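Local structure of glutathione S-transferase (Natrialba magadii ATCC 43099, 6GZF) at residues T256-N261 against E295-T300; A67-V72 against D240-T245. The protein probably has glutathione transferase activity and, as a Xi class member, probably reduces glutathionyl-hydroquinones. All coordinates share one frame; numbering follows the deposited sequence.

Contact 1 (T256-N261 against E295-T300); sequences THFMCN and EHYYTT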
# COMPACT_ATOMS: atom_id res chain seq x y z
N THR A 256 -1.85 -0.61 -3.13
CA THR A 256 -1.15 -0.91 -1.89
C THR A 256 0.11 -1.74 -2.11
O THR A 256 1.21 -1.34 -1.70
CB THR A 256 -2.06 -1.68 -0.91
OG1 THR A 256 -3.16 -0.84 -0.53
CG2 THR A 256 -1.29 -2.08 0.34
N HIS A 257 -0.05 -2.89 -2.76
CA HIS A 257 1.06 -3.81 -2.98
C HIS A 257 2.16 -3.20 -3.85
O HIS A 257 3.34 -3.38 -3.58
CB HIS A 257 0.55 -5.10 -3.62
CG HIS A 257 1.62 -6.12 -3.87
ND1 HIS A 257 2.43 -6.61 -2.86
CD2 HIS A 257 2.02 -6.75 -5.00
CE1 HIS A 257 3.28 -7.48 -3.36
NE2 HIS A 257 3.05 -7.59 -4.66
N PHE A 258 1.76 -2.47 -4.88
CA PHE A 258 2.72 -1.82 -5.78
C PHE A 258 2.91 -0.35 -5.42
O PHE A 258 3.61 0.38 -6.13
CB PHE A 258 2.27 -1.96 -7.23
CG PHE A 258 2.62 -3.28 -7.86
CD1 PHE A 258 3.42 -4.19 -7.18
CD2 PHE A 258 2.17 -3.60 -9.13
CE1 PHE A 258 3.74 -5.40 -7.76
CE2 PHE A 258 2.49 -4.81 -9.71
CZ PHE A 258 3.28 -5.71 -9.02
N MET A 259 2.29 0.07 -4.32
CA MET A 259 2.45 1.41 -3.78
C MET A 259 2.09 2.53 -4.76
O MET A 259 2.70 3.60 -4.74
CB MET A 259 3.89 1.61 -3.29
CG MET A 259 4.07 1.37 -1.79
SD MET A 259 5.79 1.28 -1.27
CE MET A 259 6.10 -0.47 -1.48
N CYS A 260 1.09 2.28 -5.60
CA CYS A 260 0.54 3.32 -6.45
C CYS A 260 -0.60 4.01 -5.71
O CYS A 260 -1.76 3.88 -6.07
CB CYS A 260 0.04 2.74 -7.78
SG CYS A 260 1.31 1.90 -8.75
N ASN A 261 -0.24 4.75 -4.66
CA ASN A 261 -1.22 5.21 -3.68
C ASN A 261 -1.53 6.71 -3.70
O ASN A 261 -1.72 7.32 -2.65
CB ASN A 261 -0.74 4.83 -2.28
CG ASN A 261 0.56 5.52 -1.89
OD1 ASN A 261 1.30 6.00 -2.75
ND2 ASN A 261 0.83 5.58 -0.59
N GLU A 295 -4.37 -13.41 -4.10
CA GLU A 295 -3.48 -14.48 -3.65
C GLU A 295 -2.15 -14.44 -4.39
O GLU A 295 -1.09 -14.65 -3.80
CB GLU A 295 -4.14 -15.85 -3.82
CG GLU A 295 -3.29 -17.00 -3.28
CD GLU A 295 -3.88 -18.36 -3.58
OE1 GLU A 295 -5.06 -18.43 -3.98
OE2 GLU A 295 -3.15 -19.37 -3.42
N HIS A 296 -2.22 -14.18 -5.69
CA HIS A 296 -1.02 -14.14 -6.51
C HIS A 296 -0.10 -12.98 -6.12
O HIS A 296 1.03 -13.19 -5.72
CB HIS A 296 -1.38 -14.04 -7.99
CG HIS A 296 -0.20 -13.85 -8.90
ND1 HIS A 296 0.60 -14.90 -9.30
CD2 HIS A 296 0.31 -12.74 -9.48
CE1 HIS A 296 1.55 -14.44 -10.09
NE2 HIS A 296 1.40 -13.13 -10.22
N TYR A 297 -0.61 -11.76 -6.23
CA TYR A 297 0.24 -10.59 -6.06
C TYR A 297 0.79 -10.43 -4.64
O TYR A 297 1.87 -9.88 -4.46
CB TYR A 297 -0.54 -9.33 -6.46
CG TYR A 297 -0.70 -9.19 -7.95
CD1 TYR A 297 -1.68 -9.89 -8.63
CD2 TYR A 297 0.15 -8.37 -8.68
CE1 TYR A 297 -1.82 -9.77 -10.00
CE2 TYR A 297 0.01 -8.24 -10.05
CZ TYR A 297 -0.98 -8.94 -10.70
OH TYR A 297 -1.12 -8.82 -12.06
N TYR A 298 0.07 -10.93 -3.65
CA TYR A 298 0.49 -10.73 -2.26
C TYR A 298 1.36 -11.86 -1.71
O TYR A 298 2.04 -11.67 -0.70
CB TYR A 298 -0.73 -10.53 -1.36
CG TYR A 298 -1.34 -9.15 -1.45
CD1 TYR A 298 -0.74 -8.06 -0.85
CD2 TYR A 298 -2.53 -8.94 -2.14
CE1 TYR A 298 -1.29 -6.79 -0.93
CE2 TYR A 298 -3.09 -7.68 -2.23
CZ TYR A 298 -2.47 -6.61 -1.62
OH TYR A 298 -3.02 -5.35 -1.71
N THR A 299 1.36 -13.02 -2.36
CA THR A 299 2.12 -14.16 -1.84
C THR A 299 3.17 -14.72 -2.82
O THR A 299 3.93 -15.61 -2.46
CB THR A 299 1.19 -15.33 -1.45
OG1 THR A 299 0.70 -15.98 -2.62
CG2 THR A 299 0.02 -14.83 -0.62
N THR A 300 3.21 -14.19 -4.03
CA THR A 300 4.13 -14.69 -5.05
C THR A 300 5.34 -13.75 -5.19
O THR A 300 6.37 -14.12 -5.75
CB THR A 300 3.39 -14.90 -6.41
OG1 THR A 300 2.77 -16.19 -6.42
CG2 THR A 300 4.30 -14.78 -7.63

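Contact 2 (A67-V72 against D240-T245); sequences AHRTLV and DIAMFT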
# COMPACT_ATOMS: atom_id res chain seq x y z
N ALA A 67 -3.42 -12.02 -19.44
CA ALA A 67 -4.21 -13.20 -19.76
C ALA A 67 -5.70 -12.89 -19.66
O ALA A 67 -6.50 -13.40 -20.45
CB ALA A 67 -3.84 -14.35 -18.84
N HIS A 68 -6.06 -12.05 -18.70
CA HIS A 68 -7.45 -11.67 -18.47
C HIS A 68 -8.04 -10.98 -19.69
O HIS A 68 -9.25 -11.05 -19.93
CB HIS A 68 -7.55 -10.75 -17.25
CG HIS A 68 -8.96 -10.48 -16.81
ND1 HIS A 68 -9.29 -9.41 -16.01
CD2 HIS A 68 -10.11 -11.14 -17.05
CE1 HIS A 68 -10.59 -9.41 -15.79
NE2 HIS A 68 -11.11 -10.46 -16.40
N ARG A 69 -7.19 -10.30 -20.46
CA ARG A 69 -7.62 -9.65 -21.70
C ARG A 69 -8.21 -10.65 -22.68
O ARG A 69 -9.23 -10.39 -23.31
CB ARG A 69 -6.45 -8.90 -22.34
CG ARG A 69 -6.47 -7.40 -22.11
CD ARG A 69 -5.09 -6.85 -21.79
NE ARG A 69 -4.23 -6.77 -22.97
CZ ARG A 69 -3.34 -5.80 -23.18
NH1 ARG A 69 -3.21 -4.82 -22.29
NH2 ARG A 69 -2.60 -5.80 -24.27
N THR A 70 -7.56 -11.81 -22.79
CA THR A 70 -8.02 -12.87 -23.68
C THR A 70 -9.33 -13.47 -23.19
O THR A 70 -10.20 -13.85 -23.98
CB THR A 70 -6.98 -13.98 -23.82
OG1 THR A 70 -6.81 -14.65 -22.57
CG2 THR A 70 -5.64 -13.41 -24.26
N LEU A 71 -9.48 -13.56 -21.87
CA LEU A 71 -10.67 -14.14 -21.26
C LEU A 71 -11.90 -13.27 -21.47
O LEU A 71 -12.99 -13.77 -21.77
CB LEU A 71 -10.45 -14.39 -19.77
CG LEU A 71 -9.45 -15.49 -19.40
CD1 LEU A 71 -9.42 -15.71 -17.90
CD2 LEU A 71 -9.78 -16.78 -20.13
N VAL A 72 -11.73 -11.96 -21.29
CA VAL A 72 -12.83 -11.01 -21.47
C VAL A 72 -13.31 -11.02 -22.92
O VAL A 72 -14.51 -10.99 -23.19
CB VAL A 72 -12.41 -9.58 -21.07
CG1 VAL A 72 -13.49 -8.58 -21.45
CG2 VAL A 72 -12.13 -9.52 -19.57
N ASP A 240 -11.06 -0.71 -24.33
CA ASP A 240 -11.67 -0.76 -23.01
C ASP A 240 -11.22 -2.00 -22.24
O ASP A 240 -11.09 -1.96 -21.02
CB ASP A 240 -13.20 -0.74 -23.12
CG ASP A 240 -13.70 0.45 -23.93
OD1 ASP A 240 -13.81 0.32 -25.16
OD2 ASP A 240 -13.97 1.51 -23.32
N ILE A 241 -11.00 -3.09 -22.96
CA ILE A 241 -10.58 -4.35 -22.34
C ILE A 241 -9.17 -4.22 -21.77
O ILE A 241 -8.88 -4.74 -20.69
CB ILE A 241 -10.62 -5.51 -23.35
CG1 ILE A 241 -12.03 -5.66 -23.92
CG2 ILE A 241 -10.17 -6.81 -22.70
CD1 ILE A 241 -12.21 -6.88 -24.80
N ALA A 242 -8.29 -3.53 -22.49
CA ALA A 242 -6.93 -3.29 -22.03
C ALA A 242 -6.93 -2.46 -20.75
O ALA A 242 -6.22 -2.77 -19.80
CB ALA A 242 -6.12 -2.60 -23.12
N MET A 243 -7.75 -1.41 -20.74
CA MET A 243 -7.86 -0.53 -19.59
C MET A 243 -8.50 -1.24 -18.39
O MET A 243 -8.07 -1.06 -17.25
CB MET A 243 -8.68 0.72 -19.95
CG MET A 243 -8.81 1.73 -18.83
SD MET A 243 -7.27 2.60 -18.48
CE MET A 243 -7.64 4.22 -19.13
N PHE A 244 -9.52 -2.04 -18.67
CA PHE A 244 -10.31 -2.70 -17.64
C PHE A 244 -9.50 -3.66 -16.76
O PHE A 244 -9.65 -3.67 -15.54
CB PHE A 244 -11.48 -3.46 -18.27
CG PHE A 244 -12.18 -4.40 -17.34
CD1 PHE A 244 -13.09 -3.93 -16.41
CD2 PHE A 244 -11.94 -5.76 -17.40
CE1 PHE A 244 -13.73 -4.80 -15.55
CE2 PHE A 244 -12.58 -6.64 -16.54
CZ PHE A 244 -13.48 -6.15 -15.62
N THR A 245 -8.64 -4.46 -17.39
CA THR A 245 -7.89 -5.47 -16.66
C THR A 245 -6.86 -4.86 -15.71
O THR A 245 -6.39 -5.52 -14.78
CB THR A 245 -7.18 -6.44 -17.63
OG1 THR A 245 -6.38 -5.69 -18.55
CG2 THR A 245 -8.20 -7.26 -18.40
O HOH W 1 -4.11 -4.47 -19.87

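Contact 1 (T256-N261 against E295-T300)
H257 lays its imidazole ring beside the ring of Y298. The two side chains lie alongside each other, pointing opposite ways. The ring centroids are 5.1 Å apart and the planes meet at 52°, an oblique pairing. The nearest approach of the two residues is H257 CB to Y298 CE1, at 3.7 Å. H257 has CG anti to its backbone N (chi1 -179°), which carries the ring toward the last turn of helix 290-299. There the carbonyl group of Y297 lies over one face of the imidazole. One residue earlier on the helix than Y298, F258 CZ reaches Y297 CD2 at 4.1 Å. These two side chains cross at about a right angle, and F258 meets the tyrosine ring at its edge. H257 CD2 also lies near that ring's plane. Y298 OH comes to 3.9 Å from T256 CB. H257 NE2 hydrogen-bonds to H301, just past the end of 295-300, Y298 OH to the N252 carbonyl oxygen, and T256 OG1 to N261 of the second subunit. The hydroxyls of Y297 and Y196, the predicted proton donor/acceptor, are hydrogen-bonded to each other. Y297 itself is predicted to lower the pKa of the active-site cysteine. Through Y297 the contact probably borders the catalytic site. The loop 256-261 follows helix 250-254, whose V253 touches both tyrosines, while C260 faces helices 194-199 and 204-224.

Contact 2 (A67-V72 against D240-T245)
This is a buried helix-helix contact between the two domains of the chain. Helix 65-77 belongs to the thioredoxin-like N-terminal domain and helix 238-247 to the helical C-terminal domain. Their short segments approach to 9.2 Å between axes, with 129° between their N-to-C directions. I241 packs its CG2 branch against R69 CG and against V72 CB, the latter at 3.9 Å. V72 and I241 overlap flank to flank, V72 CG1 also meeting I241 CD1. H68 meets two residues of the other helix. H68 ND1 lies 3.4 Å from the methyl T245 CG2, and H68 CE1 lies 3.5 Å from F244 CE2. The H68 and F244 rings are oblique, with planes at 54°. Both ring nitrogens of H68 have partners outside the segments: NE2 hydrogen-bonds to T287 and ND1 to R249. Such an interface is part of the canonical glutathione transferase fold, where the helix after the first strand of the thioredoxin-like domain packs on the all-helical domain. C64, the predicted nucleophile, lies just before this helix. A bend at chi3 (75°) brings the R69 guanidinium alongside the second helix, where A242 CB lies over one of its faces. A water sits at the guanidinium edge, in its plane. It accepts from R69 NH1 at 2.6 Å and donates to A242 O at 2.7 Å. T245 OG1 is its third partner, at 2.9 Å. R69 also touches S150, a predicted glutathione-binding residue, at the start of helix 150-159.

Both contacts are buried, but contact 2 lies nearer the centre of the chain. Its centre is about 6 Å from that point, against about 16 Å for contact 1. They share no helix. Contact 1 sets a loop against a helix end within the C-terminal domain, and the second subunit reaches it. Contact 2 joins helices of two domains, and no other protein chain touches it. Contact 1 is mostly aromatic, with its polar ends hydrogen-bonded to residues outside the segments. Contact 2 mixes aliphatic and aromatic packing with a water bridge. Their centres are about 19 Å apart, and their nearest atoms about 7 Å apart.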